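Local structure of 2-methyl-3-hydroxypyridine-5-carboxylic acid oxygenase (Mesorhizobium loti, 3ALJ) at residues 53-66 against 297-309. The protein probably uses its FAD cofactor to oxygenate and open the ring of 2-methyl-3-hydroxypyridine-5-carboxylic acid, a step in the breakdown of vitamin B6 compounds. Sequence-based numbering, arbitrary orientation.
With FAD (flavin-adenine dinucleotide), chain B; BME (beta-mercaptoethanol), chain D.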
# COMPACT_ATOMS: atom_id res chain seq x y z
N ILE A 53 1.37 -6.62 -3.96
CA ILE A 53 1.11 -5.21 -3.98
C ILE A 53 1.54 -4.68 -5.32
O ILE A 53 2.49 -5.16 -5.91
CB ILE A 53 1.82 -4.48 -2.80
CG1 ILE A 53 1.29 -3.02 -2.66
CG2 ILE A 53 3.37 -4.50 -2.90
CD1 ILE A 53 1.86 -2.42 -1.34
N TYR A 54 0.76 -3.72 -5.82
CA TYR A 54 1.15 -2.90 -6.99
C TYR A 54 1.81 -1.59 -6.60
O TYR A 54 1.27 -0.89 -5.68
CB TYR A 54 -0.08 -2.53 -7.83
CG TYR A 54 -0.70 -3.65 -8.63
CD1 TYR A 54 -1.10 -4.88 -8.08
CD2 TYR A 54 -0.96 -3.44 -9.97
CE1 TYR A 54 -1.64 -5.87 -8.84
CE2 TYR A 54 -1.59 -4.40 -10.78
CZ TYR A 54 -1.91 -5.64 -10.21
OH TYR A 54 -2.48 -6.62 -10.96
N LEU A 55 2.89 -1.17 -7.24
CA LEU A 55 3.41 0.18 -7.15
C LEU A 55 3.40 0.78 -8.52
O LEU A 55 3.38 0.05 -9.51
CB LEU A 55 4.86 0.24 -6.58
CG LEU A 55 4.99 -0.27 -5.08
CD1 LEU A 55 6.44 -0.01 -4.73
CD2 LEU A 55 4.01 0.54 -4.18
N TRP A 56 3.40 2.09 -8.56
CA TRP A 56 3.42 2.84 -9.82
C TRP A 56 4.60 3.78 -9.80
O TRP A 56 5.34 3.88 -8.82
CB TRP A 56 2.15 3.63 -10.00
CG TRP A 56 0.88 2.79 -9.85
CD1 TRP A 56 0.35 2.31 -8.66
CD2 TRP A 56 0.01 2.30 -10.88
NE1 TRP A 56 -0.78 1.53 -8.89
CE2 TRP A 56 -1.01 1.52 -10.26
CE3 TRP A 56 -0.03 2.50 -12.28
CZ2 TRP A 56 -2.05 0.93 -10.99
CZ3 TRP A 56 -1.04 1.90 -13.00
CH2 TRP A 56 -2.05 1.16 -12.40
N HIS A 57 4.79 4.54 -10.87
CA HIS A 57 5.82 5.50 -10.96
C HIS A 57 6.04 6.33 -9.71
O HIS A 57 7.18 6.49 -9.31
CB HIS A 57 5.42 6.47 -12.16
CG HIS A 57 6.14 7.79 -12.20
ND1 HIS A 57 5.50 8.94 -11.76
CD2 HIS A 57 7.39 8.15 -12.58
CE1 HIS A 57 6.34 9.97 -11.90
NE2 HIS A 57 7.50 9.52 -12.40
N ASN A 58 4.97 6.85 -9.11
CA ASN A 58 5.19 7.69 -7.91
C ASN A 58 5.91 6.89 -6.75
O ASN A 58 6.86 7.40 -6.17
CB ASN A 58 3.84 8.25 -7.41
CG ASN A 58 2.80 7.16 -6.98
OD1 ASN A 58 2.66 6.10 -7.63
ND2 ASN A 58 2.02 7.50 -5.94
N GLY A 59 5.45 5.65 -6.52
CA GLY A 59 6.10 4.80 -5.48
C GLY A 59 7.47 4.41 -5.89
O GLY A 59 8.37 4.31 -5.04
N LEU A 60 7.67 4.08 -7.18
CA LEU A 60 8.97 3.68 -7.65
C LEU A 60 9.98 4.85 -7.51
O LEU A 60 11.14 4.58 -7.19
CB LEU A 60 8.86 3.15 -9.11
CG LEU A 60 8.06 1.87 -9.23
CD1 LEU A 60 7.80 1.61 -10.73
CD2 LEU A 60 8.77 0.66 -8.58
N ARG A 61 9.53 6.10 -7.74
CA ARG A 61 10.41 7.27 -7.59
C ARG A 61 10.70 7.46 -6.10
O ARG A 61 11.85 7.84 -5.79
CB ARG A 61 9.65 8.49 -8.16
CG ARG A 61 9.62 8.54 -9.72
CD ARG A 61 11.05 8.64 -10.34
NE ARG A 61 11.49 10.04 -10.22
CZ ARG A 61 12.50 10.52 -10.91
NH1 ARG A 61 13.33 9.67 -11.49
NH2 ARG A 61 12.71 11.86 -10.89
N VAL A 62 9.75 7.18 -5.19
CA VAL A 62 10.14 7.19 -3.79
C VAL A 62 11.25 6.19 -3.56
O VAL A 62 12.26 6.51 -2.90
CB VAL A 62 8.95 6.88 -2.88
CG1 VAL A 62 9.42 6.73 -1.40
CG2 VAL A 62 7.88 7.98 -2.94
N LEU A 63 11.09 4.95 -4.07
CA LEU A 63 12.14 3.96 -3.83
C LEU A 63 13.49 4.40 -4.36
O LEU A 63 14.55 4.17 -3.75
CB LEU A 63 11.77 2.57 -4.48
CG LEU A 63 10.62 1.88 -3.73
CD1 LEU A 63 10.10 0.78 -4.61
CD2 LEU A 63 11.15 1.27 -2.42
N GLU A 64 13.49 5.04 -5.54
CA GLU A 64 14.75 5.65 -6.05
C GLU A 64 15.33 6.63 -5.09
O GLU A 64 16.54 6.64 -4.86
CB GLU A 64 14.38 6.30 -7.41
CG GLU A 64 15.63 6.81 -8.13
CD GLU A 64 15.31 7.46 -9.55
OE1 GLU A 64 16.22 8.22 -9.95
OE2 GLU A 64 14.23 7.19 -10.10
N GLY A 65 14.48 7.56 -4.60
CA GLY A 65 14.91 8.59 -3.59
C GLY A 65 15.40 7.91 -2.31
O GLY A 65 16.19 8.53 -1.61
N LEU A 66 14.96 6.70 -2.00
CA LEU A 66 15.40 6.02 -0.77
C LEU A 66 16.59 5.13 -1.05
O LEU A 66 17.06 4.49 -0.13
CB LEU A 66 14.26 5.11 -0.29
CG LEU A 66 12.94 5.76 0.07
CD1 LEU A 66 12.09 4.53 0.60
CD2 LEU A 66 13.17 6.79 1.24
N LEU A 297 -7.53 1.97 -6.97
CA LEU A 297 -6.44 2.53 -7.76
C LEU A 297 -5.07 2.12 -7.35
O LEU A 297 -4.07 2.60 -7.93
CB LEU A 297 -6.55 4.09 -7.83
CG LEU A 297 -7.80 4.64 -8.47
CD1 LEU A 297 -7.71 6.24 -8.26
CD2 LEU A 297 -7.84 4.16 -9.96
N ALA A 298 -5.00 1.19 -6.36
CA ALA A 298 -3.71 0.63 -5.89
C ALA A 298 -2.72 1.76 -5.60
O ALA A 298 -1.58 1.78 -6.05
CB ALA A 298 -3.13 -0.39 -6.96
N GLN A 299 -3.18 2.67 -4.73
CA GLN A 299 -2.43 3.82 -4.27
C GLN A 299 -2.28 4.01 -2.78
O GLN A 299 -1.78 5.05 -2.28
CB GLN A 299 -3.01 5.13 -4.90
CG GLN A 299 -2.53 5.28 -6.40
CD GLN A 299 -1.03 5.59 -6.49
OE1 GLN A 299 -0.41 6.05 -5.54
NE2 GLN A 299 -0.42 5.28 -7.63
N GLY A 300 -2.84 3.10 -1.97
CA GLY A 300 -2.72 3.34 -0.55
C GLY A 300 -1.26 3.46 -0.07
O GLY A 300 -0.91 4.38 0.71
N ALA A 301 -0.47 2.43 -0.39
CA ALA A 301 0.93 2.48 -0.07
C ALA A 301 1.68 3.50 -0.93
O ALA A 301 2.60 4.16 -0.41
CB ALA A 301 1.64 1.11 -0.23
N GLY A 302 1.25 3.75 -2.17
CA GLY A 302 1.96 4.79 -2.99
C GLY A 302 1.80 6.15 -2.32
O GLY A 302 2.80 6.87 -2.22
N CYS A 303 0.56 6.48 -1.92
CA CYS A 303 0.37 7.76 -1.21
C CYS A 303 1.06 7.74 0.16
O CYS A 303 1.71 8.74 0.52
CB CYS A 303 -1.12 8.01 -1.00
SG CYS A 303 -1.95 8.47 -2.56
N ALA A 304 1.09 6.62 0.87
CA ALA A 304 1.78 6.58 2.15
C ALA A 304 3.28 6.86 1.94
O ALA A 304 3.86 7.64 2.72
CB ALA A 304 1.65 5.19 2.81
N MET A 305 3.87 6.27 0.92
CA MET A 305 5.29 6.43 0.66
C MET A 305 5.59 7.82 0.13
O MET A 305 6.60 8.43 0.57
CB MET A 305 5.72 5.34 -0.33
CG MET A 305 5.72 3.98 0.38
SD MET A 305 6.12 2.61 -0.82
CE MET A 305 7.90 2.92 -1.05
N VAL A 306 4.82 8.32 -0.83
CA VAL A 306 5.00 9.77 -1.30
C VAL A 306 4.90 10.70 -0.11
O VAL A 306 5.71 11.60 0.00
CB VAL A 306 3.98 10.10 -2.38
CG1 VAL A 306 3.89 11.62 -2.63
CG2 VAL A 306 4.44 9.42 -3.71
N ASN A 307 3.90 10.52 0.75
CA ASN A 307 3.75 11.46 1.91
C ASN A 307 4.85 11.34 2.90
O ASN A 307 5.35 12.39 3.35
CB ASN A 307 2.36 11.26 2.51
CG ASN A 307 1.23 11.60 1.58
OD1 ASN A 307 0.04 11.12 1.77
ND2 ASN A 307 1.50 12.35 0.63
N ALA A 308 5.36 10.13 3.14
CA ALA A 308 6.45 10.01 4.07
C ALA A 308 7.71 10.63 3.50
O ALA A 308 8.51 11.34 4.19
CB ALA A 308 6.66 8.55 4.40
N PHE A 309 7.97 10.41 2.19
CA PHE A 309 9.16 11.01 1.64
C PHE A 309 9.04 12.50 1.56
O PHE A 309 10.05 13.20 1.84
CB PHE A 309 9.36 10.41 0.17
CG PHE A 309 10.70 10.77 -0.45
CD1 PHE A 309 11.82 10.01 -0.15
CD2 PHE A 309 10.78 11.93 -1.24
CE1 PHE A 309 13.06 10.37 -0.68
CE2 PHE A 309 12.02 12.31 -1.81
CZ PHE A 309 13.12 11.58 -1.51
PA FAD B . 0.74 -0.53 7.69
O1A FAD B . 1.26 -1.17 6.44
O2A FAD B . -0.47 -0.99 8.26
O5B FAD B . 1.91 -0.64 8.75
C5B FAD B . 1.74 -0.14 10.12
C4B FAD B . 2.81 -0.92 10.87
O4B FAD B . 2.68 -0.34 12.22
C3B FAD B . 2.54 -2.37 11.04
O3B FAD B . 3.73 -3.15 10.83
C2B FAD B . 1.95 -2.47 12.50
O2B FAD B . 2.22 -3.73 13.14
C1B FAD B . 2.71 -1.42 13.24
N9A FAD B . 1.98 -0.80 14.31
C8A FAD B . 0.63 -0.62 14.46
N7A FAD B . 0.35 0.08 15.57
C5A FAD B . 1.57 0.35 16.16
C6A FAD B . 1.93 1.11 17.28
N6A FAD B . 0.96 1.69 18.07
N1A FAD B . 3.23 1.20 17.55
C2A FAD B . 4.18 0.60 16.81
N3A FAD B . 3.90 -0.12 15.69
C4A FAD B . 2.58 -0.20 15.38
N1 FAD B . -1.52 -0.04 -1.71
C2 FAD B . -0.78 0.09 -2.80
O2 FAD B . 0.03 1.01 -2.98
N3 FAD B . -0.92 -0.84 -3.84
C4 FAD B . -1.78 -1.93 -3.73
O4 FAD B . -1.75 -2.84 -4.64
C4X FAD B . -2.55 -2.02 -2.58
N5 FAD B . -3.54 -3.06 -2.48
C5X FAD B . -4.35 -3.09 -1.36
C6 FAD B . -5.40 -4.03 -1.26
C7 FAD B . -6.16 -4.11 -0.13
C7M FAD B . -7.30 -5.17 -0.05
C8 FAD B . -5.96 -3.23 0.92
C8M FAD B . -6.82 -3.26 2.20
C9 FAD B . -4.92 -2.29 0.84
C9A FAD B . -4.13 -2.18 -0.33
N10 FAD B . -3.07 -1.18 -0.46
C10 FAD B . -2.35 -1.10 -1.59
C1' FAD B . -2.87 -0.17 0.68
C2' FAD B . -1.68 -0.61 1.53
O2' FAD B . -1.91 -1.95 2.01
C3' FAD B . -1.59 0.29 2.78
O3' FAD B . -2.02 1.64 2.37
C4' FAD B . -0.23 0.45 3.32
O4' FAD B . 0.20 -0.87 3.77
C5' FAD B . -0.20 1.34 4.52
O5' FAD B . 1.14 1.42 5.00
P FAD B . 1.35 2.03 6.44
O1P FAD B . 2.79 1.92 6.69
O2P FAD B . 0.67 3.36 6.59
O3P FAD B . 0.52 1.04 7.42
C1 BME D . 0.64 10.76 -5.02
C2 BME D . 0.19 9.50 -4.20
O1 BME D . 1.81 10.40 -5.77
S2 BME D . -1.15 10.15 -3.06
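Helices 57-65 and 300-309 run in roughly the same direction, crossing at 40°, and come closest where the G59 and G302 CA atoms are 4.8 Å apart. Beside this glycine pair N58 and Q299 form a reciprocal pair of amide hydrogen bonds: N58 ND2 gives to Q299 OE1 (2.9 Å), and Q299 NE2 returns a nearly straight bond to N58 OD1, although the two planes are twisted 43° apart. N58 ND2 also donates to O1 of a beta-mercaptoethanol disulfide-linked to C303, probably a crystallisation artefact. Q299 is bent at chi2 (-70°), which brings its amide back to N58 and sets NE2 close to W56 CD1. With an alanine at position N58, the Q299 amide would probably lose both of these partners and be freer to turn. The FAD-binding domain grips the pyrimidine edge of the flavin with main-chain atoms from both segments: Y54 N and O pair with FAD O4 and N3, while A301 N, in the first turn of helix 300-309, donates to FAD N1 (3.0 Å). Farther along, V62 CG2 packs on V306 CG2 (3.8 Å), and M305 CE reaches L63 CD2. At the far end L66 CD2 meets the F309 ring edge-on at CD1, and G65, lacking a side chain, lets that ring approach its backbone.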